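Local atomic coordinates of fructose-2,6-bisphosphatase TIGAR B (Danio rerio, PDB entry 3E9D), a protein that probably hydrolyses fructose 2,6-bisphosphate to fructose 6-phosphate and phosphate, and so acts as a negative regulator of glycolysis. Residues Thr7-Gly12 with Thr218-Phe223; Gln60-Thr65 with Val181-Phe186. All blocks are in the same frame, centred on the assembly; numbering follows the deposited sequence.

Contact 1. Residues Thr7-Gly12 with Thr218-Phe223. With PO4 (phosphate ion), chain C; PO4 (phosphate ion), chain D.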
loop_
_atom_site.group_PDB
_atom_site.type_symbol
_atom_site.label_atom_id
_atom_site.label_comp_id
_atom_site.label_asym_id
_atom_site.label_seq_id
_atom_site.Cartn_x
_atom_site.Cartn_y
_atom_site.Cartn_z
ATOM N N THR A 7 6.745 0.510 -3.004
ATOM C CA THR A 7 5.955 -0.606 -3.531
ATOM C C THR A 7 4.942 -1.002 -2.489
ATOM O O THR A 7 5.293 -1.208 -1.327
ATOM C CB THR A 7 6.844 -1.812 -3.885
ATOM O OG1 THR A 7 7.733 -1.434 -4.943
ATOM C CG2 THR A 7 6.002 -3.026 -4.324
ATOM N N ILE A 8 3.687 -1.109 -2.905
ATOM C CA ILE A 8 2.587 -1.342 -1.982
ATOM C C ILE A 8 1.907 -2.659 -2.342
ATOM O O ILE A 8 1.487 -2.850 -3.498
ATOM C CB ILE A 8 1.533 -0.221 -2.097
ATOM C CG1 ILE A 8 2.156 1.155 -1.784
ATOM C CG2 ILE A 8 0.311 -0.523 -1.161
ATOM C CD1 ILE A 8 1.225 2.366 -2.140
ATOM N N VAL A 9 1.779 -3.553 -1.363
ATOM C CA VAL A 9 1.219 -4.879 -1.611
ATOM C C VAL A 9 0.097 -5.171 -0.621
ATOM O O VAL A 9 0.268 -4.985 0.585
ATOM C CB VAL A 9 2.324 -5.989 -1.508
ATOM C CG1 VAL A 9 1.772 -7.387 -1.886
ATOM C CG2 VAL A 9 3.553 -5.625 -2.366
ATOM N N ARG A 10 -1.059 -5.608 -1.116
ATOM C CA ARG A 10 -2.101 -6.125 -0.218
ATOM C C ARG A 10 -1.744 -7.557 0.258
ATOM O O ARG A 10 -1.189 -8.355 -0.506
ATOM C CB ARG A 10 -3.475 -6.112 -0.913
ATOM C CG ARG A 10 -4.614 -6.678 -0.029
ATOM C CD ARG A 10 -5.978 -6.628 -0.735
ATOM N NE ARG A 10 -6.992 -7.240 0.108
ATOM C CZ ARG A 10 -8.029 -7.939 -0.349
ATOM N NH1 ARG A 10 -8.213 -8.125 -1.662
ATOM N NH2 ARG A 10 -8.871 -8.468 0.515
ATOM N N HIS A 11 -2.086 -7.892 1.497
ATOM C CA HIS A 11 -1.812 -9.232 2.044
ATOM C C HIS A 11 -2.448 -10.337 1.170
ATOM O O HIS A 11 -3.425 -10.096 0.431
ATOM C CB HIS A 11 -2.362 -9.336 3.487
ATOM C CG HIS A 11 -3.855 -9.378 3.531
ATOM N ND1 HIS A 11 -4.564 -10.544 3.349
ATOM C CD2 HIS A 11 -4.774 -8.390 3.649
ATOM C CE1 HIS A 11 -5.859 -10.283 3.369
ATOM N NE2 HIS A 11 -6.016 -8.981 3.543
ATOM N N GLY A 12 -1.942 -11.559 1.315
ATOM C CA GLY A 12 -2.493 -12.715 0.595
ATOM C C GLY A 12 -3.843 -13.147 1.142
ATOM O O GLY A 12 -4.195 -12.800 2.263
ATOM N N THR A 218 -2.475 -9.671 -2.720
ATOM C CA THR A 218 -1.105 -9.515 -3.257
ATOM C C THR A 218 -0.981 -8.643 -4.523
ATOM O O THR A 218 0.048 -8.677 -5.198
ATOM C CB THR A 218 -0.314 -10.869 -3.417
ATOM O OG1 THR A 218 -0.807 -11.616 -4.543
ATOM C CG2 THR A 218 -0.420 -11.704 -2.152
ATOM N N GLY A 219 -2.012 -7.848 -4.816
ATOM C CA GLY A 219 -1.933 -6.875 -5.913
ATOM C C GLY A 219 -0.876 -5.851 -5.544
ATOM O O GLY A 219 -0.729 -5.494 -4.356
ATOM N N ILE A 220 -0.123 -5.400 -6.552
ATOM C CA ILE A 220 1.077 -4.604 -6.326
ATOM C C ILE A 220 0.957 -3.243 -7.017
ATOM O O ILE A 220 0.642 -3.185 -8.220
ATOM C CB ILE A 220 2.361 -5.333 -6.860
ATOM C CG1 ILE A 220 2.466 -6.761 -6.288
ATOM C CG2 ILE A 220 3.599 -4.519 -6.520
ATOM C CD1 ILE A 220 3.591 -7.602 -6.899
ATOM N N SER A 221 1.183 -2.164 -6.254
ATOM C CA SER A 221 1.216 -0.804 -6.800
ATOM C C SER A 221 2.563 -0.149 -6.541
ATOM O O SER A 221 3.288 -0.551 -5.624
ATOM C CB SER A 221 0.104 0.081 -6.181
ATOM O OG SER A 221 -1.158 -0.578 -6.258
ATOM N N ARG A 222 2.887 0.887 -7.314
ATOM C CA ARG A 222 4.177 1.561 -7.165
ATOM C C ARG A 222 4.056 3.055 -7.425
ATOM O O ARG A 222 3.487 3.454 -8.449
ATOM C CB ARG A 222 5.238 0.966 -8.114
ATOM C CG ARG A 222 6.687 1.522 -7.840
ATOM C CD ARG A 222 7.767 1.076 -8.854
ATOM N NE ARG A 222 8.132 -0.368 -8.871
ATOM C CZ ARG A 222 7.971 -1.160 -7.842
ATOM N NH1 ARG A 222 7.469 -0.611 -6.765
ATOM N NH2 ARG A 222 8.291 -2.457 -7.862
ATOM N N PHE A 223 4.591 3.852 -6.493
ATOM C CA PHE A 223 4.715 5.295 -6.642
ATOM C C PHE A 223 6.175 5.665 -6.393
ATOM O O PHE A 223 6.860 5.004 -5.609
ATOM C CB PHE A 223 3.834 6.061 -5.624
ATOM C CG PHE A 223 2.351 5.928 -5.876
ATOM C CD1 PHE A 223 1.657 6.940 -6.534
ATOM C CD2 PHE A 223 1.651 4.794 -5.450
ATOM C CE1 PHE A 223 0.277 6.823 -6.790
ATOM C CE2 PHE A 223 0.268 4.669 -5.687
ATOM C CZ PHE A 223 -0.416 5.699 -6.367
HETATM P P PO4 C . -8.312 -6.987 3.986
HETATM O O1 PO4 C . -7.605 -7.015 5.317
HETATM O O2 PO4 C . -7.431 -6.478 2.869
HETATM O O3 PO4 C . -8.759 -8.377 3.597
HETATM O O4 PO4 C . -9.559 -6.133 4.085
HETATM P P PO4 D . -10.878 -10.546 -2.101
HETATM O O1 PO4 D . -11.135 -9.705 -0.869
HETATM O O2 PO4 D . -9.997 -9.758 -3.066
HETATM O O3 PO4 D . -10.218 -11.869 -1.740
HETATM O O4 PO4 D . -12.216 -10.868 -2.761
HETATM O O HOH W 1 -1.375 -2.440 -4.062
#
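The RHG motif of the histidine phosphatases, Arg10-His11-Gly12, begins with Arg10 at the end of a central strand, and strand 220-223 runs antiparallel beside it. Ile8 and Ser221 form a hydrogen-bonded pair, Ile8 N reaching Ser221 O at 2.8 Å and Ser221 N returning to Ile8 O. Arg10 N bonds Gly219 O at 3.3 Å, while Thr218 N makes only weak bonds to the carbonyls of Arg10 and His11. On one face the Thr7 and Ile220 methyls meet, CG2 to CG2 at 3.6 Å; on the other, Ile8 CD1 lies 4.1 Å from Phe223 CD2. With CG anti to the backbone N (chi1 179°) and the chain extended to NE, Arg10 carries its guanidinium beyond the strands to two phosphate ions. NE bonds O2 of the chain C phosphate at 2.9 Å, NH1 bonds O2 of the chain D phosphate at 2.8 Å, and NH2 reaches both ions, all from the guanidinium edge. With a leucine here the five guanidinium-phosphate bonds would go, and the chain C phosphate would probably be held less firmly. His11, the residue that becomes the tele-phosphohistidine intermediate, turns its ring edge to the first ion, NE2 lying 2.8 Å from O3, and ND1 donates to Gly12 O at 2.5 Å. This bond probably limits rotation of the ring, whose NE2 edge faces the phosphorus, consistent with phosphoryl transfer to that nitrogen.

Contact 2. Residues Gln60-Thr65 with Val181-Phe186. With PO4 (phosphate ion), chain C.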
loop_
_atom_site.group_PDB
_atom_site.type_symbol
_atom_site.label_atom_id
_atom_site.label_comp_id
_atom_site.label_asym_id
_atom_site.label_seq_id
_atom_site.Cartn_x
_atom_site.Cartn_y
_atom_site.Cartn_z
ATOM N N GLN A 60 -1.728 -10.131 11.430
ATOM C CA GLN A 60 -1.019 -11.365 11.080
ATOM C C GLN A 60 -0.995 -11.629 9.567
ATOM O O GLN A 60 0.060 -11.964 9.019
ATOM C CB GLN A 60 -1.622 -12.569 11.822
ATOM C CG GLN A 60 -0.993 -13.893 11.414
ATOM C CD GLN A 60 -1.531 -15.103 12.161
ATOM O OE1 GLN A 60 -2.688 -15.134 12.609
ATOM N NE2 GLN A 60 -0.690 -16.122 12.282
ATOM N N ARG A 61 -2.141 -11.468 8.897
ATOM C CA ARG A 61 -2.225 -11.755 7.453
ATOM C C ARG A 61 -1.210 -10.934 6.645
ATOM O O ARG A 61 -0.661 -11.423 5.657
ATOM C CB ARG A 61 -3.660 -11.578 6.908
ATOM C CG ARG A 61 -4.296 -10.182 7.107
ATOM C CD ARG A 61 -5.827 -10.297 7.021
ATOM N NE ARG A 61 -6.534 -9.014 7.088
ATOM C CZ ARG A 61 -6.987 -8.460 8.216
ATOM N NH1 ARG A 61 -6.791 -9.067 9.379
ATOM N NH2 ARG A 61 -7.648 -7.305 8.179
ATOM N N ALA A 62 -0.975 -9.695 7.082
ATOM C CA ALA A 62 -0.029 -8.778 6.433
ATOM C C ALA A 62 1.423 -9.107 6.807
ATOM O O ALA A 62 2.322 -9.181 5.931
ATOM C CB ALA A 62 -0.377 -7.305 6.808
ATOM N N ILE A 63 1.659 -9.315 8.108
ATOM C CA ILE A 63 2.979 -9.757 8.573
ATOM C C ILE A 63 3.474 -11.024 7.847
ATOM O O ILE A 63 4.621 -11.075 7.403
ATOM C CB ILE A 63 3.007 -9.986 10.104
ATOM C CG1 ILE A 63 2.744 -8.642 10.818
ATOM C CG2 ILE A 63 4.371 -10.615 10.537
ATOM C CD1 ILE A 63 2.326 -8.768 12.251
ATOM N N GLN A 64 2.614 -12.034 7.740
ATOM C CA GLN A 64 2.975 -13.276 7.024
ATOM C C GLN A 64 3.329 -13.044 5.554
ATOM O O GLN A 64 4.255 -13.653 5.030
ATOM C CB GLN A 64 1.831 -14.267 7.092
ATOM C CG GLN A 64 1.587 -14.848 8.452
ATOM C CD GLN A 64 0.420 -15.800 8.411
ATOM O OE1 GLN A 64 -0.732 -15.386 8.295
ATOM N NE2 GLN A 64 0.717 -17.097 8.474
ATOM N N THR A 65 2.573 -12.166 4.899
ATOM C CA THR A 65 2.808 -11.828 3.506
ATOM C C THR A 65 4.154 -11.137 3.360
ATOM O O THR A 65 4.969 -11.508 2.498
ATOM C CB THR A 65 1.667 -10.944 2.951
ATOM O OG1 THR A 65 0.440 -11.671 3.052
ATOM C CG2 THR A 65 1.919 -10.549 1.464
ATOM N N VAL A 181 3.276 -3.290 3.193
ATOM C CA VAL A 181 2.324 -4.408 3.085
ATOM C C VAL A 181 1.119 -4.094 3.969
ATOM O O VAL A 181 1.269 -3.868 5.166
ATOM C CB VAL A 181 2.975 -5.790 3.401
ATOM C CG1 VAL A 181 1.961 -6.939 3.203
ATOM C CG2 VAL A 181 4.180 -6.022 2.469
ATOM N N SER A 182 -0.065 -4.077 3.364
ATOM C CA SER A 182 -1.260 -3.574 4.018
ATOM C C SER A 182 -2.545 -4.270 3.516
ATOM O O SER A 182 -2.535 -5.458 3.155
ATOM C CB SER A 182 -1.335 -2.030 3.855
ATOM O OG SER A 182 -2.369 -1.443 4.650
ATOM N N HIS A 183 -3.641 -3.519 3.505
ATOM C CA HIS A 183 -4.969 -4.081 3.382
ATOM C C HIS A 183 -5.784 -3.339 2.314
ATOM O O HIS A 183 -5.503 -2.176 2.023
ATOM C CB HIS A 183 -5.661 -3.998 4.738
ATOM C CG HIS A 183 -4.891 -4.666 5.828
ATOM N ND1 HIS A 183 -5.072 -5.989 6.153
ATOM C CD2 HIS A 183 -3.907 -4.206 6.637
ATOM C CE1 HIS A 183 -4.238 -6.317 7.125
ATOM N NE2 HIS A 183 -3.523 -5.249 7.438
ATOM N N GLY A 184 -6.792 -4.015 1.767
ATOM C CA GLY A 184 -7.488 -3.554 0.580
ATOM C C GLY A 184 -8.169 -2.208 0.724
ATOM O O GLY A 184 -7.948 -1.316 -0.088
ATOM N N ALA A 185 -8.999 -2.057 1.750
ATOM C CA ALA A 185 -9.722 -0.805 1.933
ATOM C C ALA A 185 -8.751 0.329 2.243
ATOM O O ALA A 185 -8.833 1.400 1.639
ATOM C CB ALA A 185 -10.805 -0.927 2.996
ATOM N N PHE A 186 -7.807 0.076 3.154
ATOM C CA PHE A 186 -6.766 1.074 3.457
ATOM C C PHE A 186 -5.970 1.529 2.219
ATOM O O PHE A 186 -5.761 2.738 2.007
ATOM C CB PHE A 186 -5.793 0.527 4.498
ATOM C CG PHE A 186 -4.746 1.514 4.913
ATOM C CD1 PHE A 186 -4.993 2.404 5.957
ATOM C CD2 PHE A 186 -3.501 1.552 4.263
ATOM C CE1 PHE A 186 -4.007 3.327 6.360
ATOM C CE2 PHE A 186 -2.529 2.472 4.650
ATOM C CZ PHE A 186 -2.780 3.358 5.706
HETATM P P PO4 C . -8.312 -6.987 3.986
HETATM O O1 PO4 C . -7.605 -7.015 5.317
HETATM O O2 PO4 C . -7.431 -6.478 2.869
HETATM O O3 PO4 C . -8.759 -8.377 3.597
HETATM O O4 PO4 C . -9.559 -6.133 4.085
#
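Segment 60-65, the start of helix 60-71, packs against the place where strand 177-182 gives way to helix 184-197, with His183 at the N-cap between them. The backbones come nearest at Ala62 and Ser182, whose CA atoms are 5.9 Å apart, and side chains make the contact. At the inner end Val181 CG1 lies 3.5 Å from Ala62 O and 4.0 Å from Thr65 CG2. Thr65 turns its OG1 back along its own helix to Arg61 O, while Gly12 N donates to the same hydroxyl. Nearer the active site, Ala62 CB lies 3.8 Å from His183 NE2, a nitrogen also hydrogen-bonded to Ser57. Arg61 and His183 cross at about a right angle: CE1 of the imidazole sits over one face of the guanidinium, toward its rim, and the two planes are 67° apart. Arg61 CG stands between the backbone N and the carbonyl carbon (chi1 58°), and from there the extended chain carries NE and NH2 to the phosphate. Both nitrogens donate to phosphate O1 at 2.9 Å, and His183 ND1 makes a third bond to that oxygen at 2.9 Å. Three donors thus grip one oxygen, while Gly184 N, in the first turn of its helix, holds O2 at 2.8 Å in a nearly straight bond (174°). Arg61 NH2 is further steadied by Gly24 O. An arginine, a histidine and a helix N-terminus converging on one anion form one side of the phosphate pocket, as in other members of the phosphoglycerate mutase family, and His183 probably stabilises the transition state.

Overall arrangement
Contacts 1 and 2 meet at the ends of strands 2-10 and 177-182, a common place for active sites in such sheets. Along the chain, 7-12 comes first, then 60-65, 181-186 and finally 218-223, so both segments of contact 2 fall between those of contact 1. The centres of contacts 1 and 2 are about 9 Å apart. Strands 2-10 and 177-182 are neighbours in the mixed sheet, joined by a probable hydrogen bond from Ser182 N to Val9 O; strand 220-230 flanks the former, and helix 60-71 packs against the end of the latter. Both contacts reach the chain C phosphate, and the rings of His11 and His183 meet. Residues distant in sequence thereby build one phosphate-binding active site.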